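Local coordinates for beta-fructofuranosidase (Arthrobacter, PDB 3WPU), which belongs to the levansucrase/invertase family, whose members are built as a five-bladed beta-propeller around a central pocket, at residues A[118-123]-A[135-140]; A[76-81]-A[162-167]; A[232-237]-A[264-269]. All blocks are in the same frame, centred on the assembly; numbering follows the deposited sequence. Where two conformers were deposited one is given.

Contact 1: residues A[118-123]-A[135-140]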
# COMPACT_ATOMS: atom_id res chain seq x y z
N TYR A 118 -13.63 -2.05 9.16
CA TYR A 118 -13.99 -2.59 7.85
C TYR A 118 -15.23 -1.95 7.28
O TYR A 118 -16.04 -1.38 8.01
CB TYR A 118 -14.12 -4.11 7.90
CG TYR A 118 -15.32 -4.64 8.68
CD1 TYR A 118 -16.44 -5.11 8.01
CD2 TYR A 118 -15.31 -4.71 10.07
CE1 TYR A 118 -17.53 -5.60 8.70
CE2 TYR A 118 -16.42 -5.20 10.77
CZ TYR A 118 -17.51 -5.67 10.05
OH TYR A 118 -18.64 -6.19 10.67
N PHE A 119 -15.34 -2.00 5.95
CA PHE A 119 -16.51 -1.48 5.24
C PHE A 119 -16.98 -2.58 4.31
O PHE A 119 -16.21 -3.48 3.94
CB PHE A 119 -16.17 -0.24 4.41
CG PHE A 119 -15.79 1.00 5.20
CD1 PHE A 119 -16.73 1.99 5.43
CD2 PHE A 119 -14.49 1.20 5.64
CE1 PHE A 119 -16.39 3.15 6.11
CE2 PHE A 119 -14.13 2.37 6.31
CZ PHE A 119 -15.10 3.33 6.56
N TYR A 120 -18.25 -2.52 3.91
CA TYR A 120 -18.79 -3.44 2.92
C TYR A 120 -19.84 -2.76 2.04
O TYR A 120 -20.43 -1.71 2.41
CB TYR A 120 -19.35 -4.68 3.59
CG TYR A 120 -20.44 -4.42 4.60
CD1 TYR A 120 -21.77 -4.39 4.22
CD2 TYR A 120 -20.13 -4.24 5.95
CE1 TYR A 120 -22.77 -4.16 5.16
CE2 TYR A 120 -21.11 -4.00 6.88
CZ TYR A 120 -22.42 -3.98 6.49
OH TYR A 120 -23.40 -3.75 7.45
N ARG A 121 -20.04 -3.32 0.85
CA ARG A 121 -21.06 -2.82 -0.07
C ARG A 121 -21.43 -3.94 -1.02
O ARG A 121 -20.66 -4.88 -1.19
CB ARG A 121 -20.58 -1.59 -0.83
CG ARG A 121 -19.52 -1.87 -1.88
CD ARG A 121 -19.01 -0.60 -2.55
NE ARG A 121 -17.97 -0.92 -3.54
CZ ARG A 121 -17.35 -0.04 -4.31
NH1 ARG A 121 -17.64 1.25 -4.23
NH2 ARG A 121 -16.41 -0.45 -5.13
N PRO A 122 -22.60 -3.84 -1.65
CA PRO A 122 -23.00 -4.87 -2.60
C PRO A 122 -22.01 -5.02 -3.76
O PRO A 122 -21.53 -4.04 -4.33
CB PRO A 122 -24.35 -4.36 -3.12
CG PRO A 122 -24.85 -3.47 -2.03
CD PRO A 122 -23.61 -2.78 -1.53
N ALA A 123 -21.71 -6.27 -4.10
CA ALA A 123 -20.87 -6.58 -5.24
C ALA A 123 -21.61 -6.35 -6.57
O ALA A 123 -22.84 -6.34 -6.63
CB ALA A 123 -20.41 -8.04 -5.14
N GLY A 135 -20.90 4.24 -1.67
CA GLY A 135 -21.94 3.35 -1.14
C GLY A 135 -21.48 2.34 -0.09
O GLY A 135 -22.14 1.32 0.12
N TRP A 136 -20.35 2.62 0.57
CA TRP A 136 -19.83 1.72 1.61
C TRP A 136 -20.61 1.85 2.90
O TRP A 136 -20.94 2.98 3.31
CB TRP A 136 -18.35 2.00 1.90
CG TRP A 136 -17.43 1.72 0.76
CD1 TRP A 136 -16.90 2.63 -0.09
CD2 TRP A 136 -16.94 0.44 0.34
NE1 TRP A 136 -16.10 2.02 -1.00
CE2 TRP A 136 -16.11 0.67 -0.78
CE3 TRP A 136 -17.11 -0.86 0.79
CZ2 TRP A 136 -15.45 -0.34 -1.44
CZ3 TRP A 136 -16.46 -1.89 0.12
CH2 TRP A 136 -15.64 -1.62 -0.99
N THR A 137 -20.85 0.72 3.55
CA THR A 137 -21.36 0.69 4.92
C THR A 137 -20.19 0.41 5.88
O THR A 137 -19.42 -0.53 5.67
CB THR A 137 -22.45 -0.37 5.10
OG1 THR A 137 -23.57 -0.10 4.24
CG2 THR A 137 -22.92 -0.44 6.54
N TYR A 138 -20.07 1.22 6.92
CA TYR A 138 -19.03 1.05 7.93
C TYR A 138 -19.44 -0.05 8.90
O TYR A 138 -20.50 0.02 9.55
CB TYR A 138 -18.79 2.37 8.69
CG TYR A 138 -17.72 2.26 9.73
CD1 TYR A 138 -16.47 1.70 9.44
CD2 TYR A 138 -17.93 2.70 11.03
CE1 TYR A 138 -15.49 1.59 10.39
CE2 TYR A 138 -16.96 2.59 11.99
CZ TYR A 138 -15.72 2.04 11.68
OH TYR A 138 -14.75 1.94 12.66
N GLY A 139 -18.63 -1.10 8.95
CA GLY A 139 -18.94 -2.25 9.79
C GLY A 139 -18.44 -2.16 11.23
O GLY A 139 -18.78 -3.01 12.06
N GLY A 140 -17.64 -1.13 11.52
CA GLY A 140 -17.02 -0.96 12.83
C GLY A 140 -15.63 -1.57 12.90
O GLY A 140 -14.98 -1.83 11.87
O HOH W 1 -20.83 -4.91 10.79
O HOH W 2 -23.37 -0.78 1.53

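Contact 2: residues A[76-81]-A[162-167]. With GOL (glycerol), chain C.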
# COMPACT_ATOMS: atom_id res chain seq x y z
N ASP A 76 -5.21 4.43 5.27
CA ASP A 76 -4.75 3.24 4.52
C ASP A 76 -5.84 2.17 4.45
O ASP A 76 -6.39 1.78 5.48
CB ASP A 76 -3.55 2.56 5.14
CG ASP A 76 -2.38 3.47 5.41
OD1 ASP A 76 -2.44 4.69 5.23
OD2 ASP A 76 -1.37 2.92 5.86
N THR A 77 -6.13 1.69 3.24
CA THR A 77 -7.21 0.77 3.00
C THR A 77 -6.67 -0.38 2.15
O THR A 77 -5.81 -0.17 1.27
CB THR A 77 -8.38 1.48 2.34
OG1 THR A 77 -8.87 2.47 3.28
CG2 THR A 77 -9.48 0.52 1.94
N TRP A 78 -7.21 -1.56 2.40
CA TRP A 78 -6.90 -2.73 1.56
C TRP A 78 -8.10 -3.65 1.32
O TRP A 78 -8.98 -3.80 2.17
CB TRP A 78 -5.73 -3.54 2.11
CG TRP A 78 -5.85 -4.03 3.53
CD1 TRP A 78 -6.23 -5.27 3.95
CD2 TRP A 78 -5.51 -3.29 4.71
NE1 TRP A 78 -6.15 -5.35 5.32
CE2 TRP A 78 -5.73 -4.14 5.81
CE3 TRP A 78 -5.08 -1.98 4.94
CZ2 TRP A 78 -5.52 -3.72 7.14
CZ3 TRP A 78 -4.85 -1.57 6.24
CH2 TRP A 78 -5.11 -2.43 7.33
N PRO A 79 -8.10 -4.30 0.14
CA PRO A 79 -9.16 -5.26 -0.20
C PRO A 79 -8.88 -6.65 0.38
O PRO A 79 -7.84 -6.87 0.97
CB PRO A 79 -9.07 -5.30 -1.74
CG PRO A 79 -7.62 -5.13 -2.01
CD PRO A 79 -7.13 -4.15 -0.96
N LEU A 80 -9.82 -7.55 0.20
CA LEU A 80 -9.63 -8.95 0.50
C LEU A 80 -9.01 -9.59 -0.75
O LEU A 80 -9.54 -9.42 -1.86
CB LEU A 80 -10.98 -9.56 0.79
CG LEU A 80 -11.07 -10.90 1.45
CD1 LEU A 80 -10.10 -10.98 2.63
CD2 LEU A 80 -12.53 -11.07 1.89
N THR A 81 -7.90 -10.31 -0.57
CA THR A 81 -7.14 -10.81 -1.70
C THR A 81 -6.85 -12.28 -1.61
O THR A 81 -6.94 -12.87 -0.55
CB THR A 81 -5.80 -10.06 -1.85
OG1 THR A 81 -5.05 -10.12 -0.62
CG2 THR A 81 -6.05 -8.60 -2.19
N GLN A 162 -3.24 -0.54 15.73
CA GLN A 162 -3.17 -1.41 14.58
C GLN A 162 -2.87 -0.53 13.38
O GLN A 162 -3.56 0.46 13.12
CB GLN A 162 -4.45 -2.21 14.36
CG GLN A 162 -4.83 -3.09 15.54
CD GLN A 162 -6.15 -2.68 16.17
OE1 GLN A 162 -7.06 -2.27 15.49
NE2 GLN A 162 -6.26 -2.87 17.49
N TRP A 163 -1.78 -0.87 12.71
CA TRP A 163 -1.35 -0.19 11.49
C TRP A 163 -1.51 -1.14 10.27
O TRP A 163 -2.00 -2.26 10.45
CB TRP A 163 0.07 0.34 11.71
CG TRP A 163 0.17 1.63 12.52
CD1 TRP A 163 -0.85 2.34 13.09
CD2 TRP A 163 1.37 2.32 12.83
NE1 TRP A 163 -0.34 3.46 13.72
CE2 TRP A 163 1.03 3.47 13.58
CE3 TRP A 163 2.71 2.10 12.51
CZ2 TRP A 163 2.00 4.38 14.04
CZ3 TRP A 163 3.68 3.02 12.97
CH2 TRP A 163 3.31 4.15 13.72
N SER A 164 -1.08 -0.72 9.07
CA SER A 164 -1.49 -1.30 7.79
C SER A 164 -0.97 -2.71 7.58
O SER A 164 0.01 -3.11 8.17
CB SER A 164 -0.99 -0.44 6.60
OG SER A 164 -1.68 -0.77 5.40
N GLY A 165 -1.66 -3.41 6.72
CA GLY A 165 -1.22 -4.72 6.26
C GLY A 165 -2.00 -5.11 5.03
O GLY A 165 -2.04 -4.37 4.03
N SER A 166 -2.58 -6.31 5.07
CA SER A 166 -3.27 -6.93 3.94
C SER A 166 -4.18 -8.03 4.51
O SER A 166 -4.11 -8.35 5.71
CB SER A 166 -2.27 -7.53 2.95
OG SER A 166 -1.34 -8.34 3.65
N ALA A 167 -5.02 -8.64 3.67
CA ALA A 167 -5.98 -9.63 4.15
C ALA A 167 -6.23 -10.69 3.09
O ALA A 167 -6.61 -10.37 1.97
CB ALA A 167 -7.29 -8.97 4.55
C1 GOL C . 0.43 5.00 10.24
O1 GOL C . -0.68 5.88 10.46
C2 GOL C . -0.02 3.86 9.31
O2 GOL C . -0.48 4.46 8.08
C3 GOL C . 1.12 2.86 9.05
O3 GOL C . 0.69 1.62 8.46
O HOH W 3 -5.22 -7.77 1.02

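Contact 3: residues A[232-237]-A[264-269]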
# COMPACT_ATOMS: atom_id res chain seq x y z
N TYR A 232 19.29 -7.45 8.96
CA TYR A 232 18.65 -7.01 7.72
C TYR A 232 17.78 -5.77 7.92
O TYR A 232 17.78 -4.89 7.08
CB TYR A 232 17.77 -8.12 7.15
CG TYR A 232 18.51 -9.40 6.78
CD1 TYR A 232 19.71 -9.36 6.09
CD2 TYR A 232 17.97 -10.61 7.08
CE1 TYR A 232 20.36 -10.53 5.73
CE2 TYR A 232 18.62 -11.78 6.73
CZ TYR A 232 19.82 -11.72 6.06
OH TYR A 232 20.49 -12.90 5.68
N TYR A 233 17.03 -5.75 9.01
CA TYR A 233 16.05 -4.67 9.26
C TYR A 233 16.41 -3.98 10.55
O TYR A 233 16.64 -4.63 11.59
CB TYR A 233 14.61 -5.23 9.20
CG TYR A 233 14.44 -5.99 7.94
CD1 TYR A 233 14.44 -5.34 6.72
CD2 TYR A 233 14.45 -7.38 7.94
CE1 TYR A 233 14.37 -6.02 5.53
CE2 TYR A 233 14.38 -8.08 6.76
CZ TYR A 233 14.37 -7.42 5.55
OH TYR A 233 14.37 -8.10 4.37
N GLN A 234 16.49 -2.65 10.47
CA GLN A 234 16.90 -1.81 11.58
C GLN A 234 15.98 -1.95 12.80
O GLN A 234 14.77 -2.07 12.67
CB GLN A 234 16.89 -0.36 11.12
CG GLN A 234 17.65 0.58 12.03
CD GLN A 234 17.52 2.03 11.61
OE1 GLN A 234 16.42 2.52 11.42
NE2 GLN A 234 18.67 2.72 11.44
N THR A 235 16.58 -1.93 13.99
CA THR A 235 15.84 -2.06 15.24
C THR A 235 15.74 -0.73 15.99
O THR A 235 16.41 0.24 15.64
CB THR A 235 16.53 -3.01 16.21
OG1 THR A 235 17.79 -2.44 16.57
CG2 THR A 235 16.73 -4.40 15.60
N GLY A 236 14.95 -0.72 17.05
CA GLY A 236 14.80 0.47 17.91
C GLY A 236 16.10 0.84 18.63
O GLY A 236 16.36 2.01 18.90
N ALA A 237 16.96 -0.14 18.89
CA ALA A 237 18.29 0.13 19.49
C ALA A 237 19.20 0.85 18.50
O ALA A 237 20.01 1.69 18.88
CB ALA A 237 18.93 -1.17 19.95
N GLU A 264 7.84 -2.70 4.73
CA GLU A 264 8.78 -1.63 4.93
C GLU A 264 9.70 -1.87 6.11
O GLU A 264 9.26 -2.22 7.20
CB GLU A 264 8.03 -0.30 5.19
CG GLU A 264 8.99 0.84 5.47
CD GLU A 264 8.30 2.16 5.78
OE1 GLU A 264 7.08 2.17 5.93
OE2 GLU A 264 9.03 3.18 5.90
N GLY A 265 10.99 -1.64 5.89
CA GLY A 265 11.99 -1.58 6.96
C GLY A 265 12.92 -0.40 6.79
O GLY A 265 12.68 0.50 5.95
N ASN A 266 13.97 -0.36 7.61
CA ASN A 266 15.14 0.45 7.32
C ASN A 266 16.35 -0.46 7.24
O ASN A 266 16.37 -1.53 7.84
CB ASN A 266 15.43 1.49 8.40
CG ASN A 266 14.40 2.62 8.47
OD1 ASN A 266 14.10 3.11 9.55
ND2 ASN A 266 13.90 3.05 7.37
N SER A 267 17.36 -0.03 6.50
CA SER A 267 18.63 -0.73 6.48
C SER A 267 19.18 -0.80 7.90
O SER A 267 19.09 0.14 8.68
CB SER A 267 19.60 -0.01 5.55
OG SER A 267 19.11 0.00 4.23
N ALA A 268 19.78 -1.94 8.22
CA ALA A 268 20.19 -2.27 9.59
C ALA A 268 21.57 -1.70 9.93
O ALA A 268 22.58 -2.42 10.04
CB ALA A 268 20.14 -3.79 9.78
N MET A 269 21.61 -0.40 10.09
CA MET A 269 22.82 0.30 10.51
C MET A 269 22.47 1.12 11.73
O MET A 269 21.35 1.61 11.84
CB MET A 269 23.33 1.23 9.40
CG MET A 269 23.99 0.46 8.26
SD MET A 269 24.61 1.49 6.91
CE MET A 269 23.15 1.92 6.00
O HOH W 4 19.96 -3.95 5.84
O HOH W 5 13.46 -2.03 10.11

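Contact 1: residues A[118-123]-A[135-140]
Arg121 lies along one face of the Trp136 indole from CG outward. Arg121 CB, before it, sits 3.4 Å from Gly135 O; CG reaches the rim of the indole at CE3 and CZ3. Arg121 CD stands over the middle of the six-membered ring of Trp136, 3.5 Å from its centroid, a CH-pi contact close to the ring normal. Arg121 NE follows above Trp136 CZ2 at 3.3 Å, and the guanidinium continues nearly coplanar with the indole, the two planes 8° apart, with NH1 over the side of NE1. Arg121 CG lies between the backbone N and the carbonyl carbon (chi1 72°), and from there the chain is fully extended, which lays it flat across the ring. Glu94 takes NE and Asp483 takes NH2 in salt bridges, Gly134 O takes NH1 in a hydrogen bond, and Trp136 NE1 is bonded to Ala482 O. The backbones form an antiparallel pair, 137-141 being the outer strand of the four-stranded meander 72-81, 93-102, 115-122, 137-141, a propeller blade. Tyr120 and Thr137 make a hydrogen-bonded pair: Tyr120 N to Thr137 O at 2.9 Å and Thr137 N to Tyr120 O at 2.7 Å, the latter almost straight. On the same face Thr137 CB covers the Tyr120 ring, 4.0 Å from its centroid, and Gly139 CA does likewise over the Tyr118 ring at 3.9 Å. On the other face, which carries Phe119 and Tyr138, the two rings meet at a slant (planes 46° apart), with Phe119 CZ 3.6 Å from Tyr138 CD1.

Contact 2: residues A[76-81]-A[162-167]
Trp78 lies against the backbone of Gly165 and Ser166, between two roughly parallel strands, 76-81 and 162-167, whose axes are 25° apart and approach to 6.0 Å; in the propeller these are probably the inner strands of successive blades. The backbones meet directly at one end, where Thr81 N donates to Ala167 O at 2.8 Å. Next to this bond a water takes the N-H of Ala167, accepts from Thr81 OG1 and donates to Pro79 O, tying the strands where they begin to part. Further along, packing of the indole on the backbone takes over. Trp78 CG is tucked between its own N and C (chi1 56°), which lays the ring flat under Gly165 O. Ser166 CA is 3.4 Å from Trp78 CD1, while Ala167 CB meets the ring edge in plane. At the far end a glycerol, probably from the crystallisation liquor, bridges the strands in this model: its O2 donates to Asp76 OD2 at 2.8 Å, its O3 accepts from Ser164 N at 3.0 Å, and C1 lies over the centre of the Trp163 ring. Asp76 OD1 is bonded to Ser422 OG. The indole nitrogen of Trp78 is buried here without a polar partner; Ser166 C is 3.4 Å from Trp78 NE1.

Contact 3: residues A[232-237]-A[264-269]
The carboxamides of Gln234 and Asn266 meet almost at right angles, their planes 85° apart, with Gln234 OE1 3.0 Å from Asn266 OD1. Both atoms are acceptors, so nothing is bonded between them. At the other edge of the Gln234 amide, NE2 donates to Met269 O at 2.9 Å, exactly in the amide plane and nearly straight (173°). The third flat group, the Tyr233 ring, has Tyr232 CB over one face, while Gly265 CA and Asn266 O approach obliquely; Phe263 meets this ring edge-to-face, and the OH is bonded to Leu324 O. CG of Gln234 is anti to the backbone N (chi1 -164°) and the chain beyond is extended, carrying NE2 across to the far end of 264-269; on the way Gln234 CB passes 3.3 Å from Ser267 O. The backbones are linked by Gln234 N, which donates to Asn266 O at 2.9 Å from a position tilted out of the carbonyl plane. Two waters add bridges, one from Gln234 O to Asn266 N, the other from Tyr232 O to Ala268 N. Ala268 is the centre of an inverse gamma turn, with its CB 3.6 Å from Tyr232 C. The contact thus joins the loop that leads from strand 213-226 of one sheet to strand 245-250 of the next onto the end of 260-266, the partner of 245-250. Each of the two facing oxygens has a donor of its own, Asn239 ND2 for Gln234 OE1 and Asn243 N for Asn266 OD1, which would offset their mutual repulsion and fix both amide orientations.

Overall arrangement
Contact 2 lies nearest the middle of the molecule, its centre 8 Å from that of the chain; contacts 1 and 3 are each about 20 Å out, on opposite sides, with centres 37 Å apart. Contacts 1 and 2 share a sheet: strand 72-81 starts the meander that ends at 137-141, and 159-169 follows next in sequence. Their centres are 15 Å apart and their nearest atoms about 6 Å, without touching. Contact 3 is 23 Å from contact 2 between centres. The glycerol of contact 2 also bonds Trp75, His111 and Asp246; Asp246 belongs to strand 245-250, which pairs with strand 260-266 of contact 3, consistent with a central pocket lined by several blades.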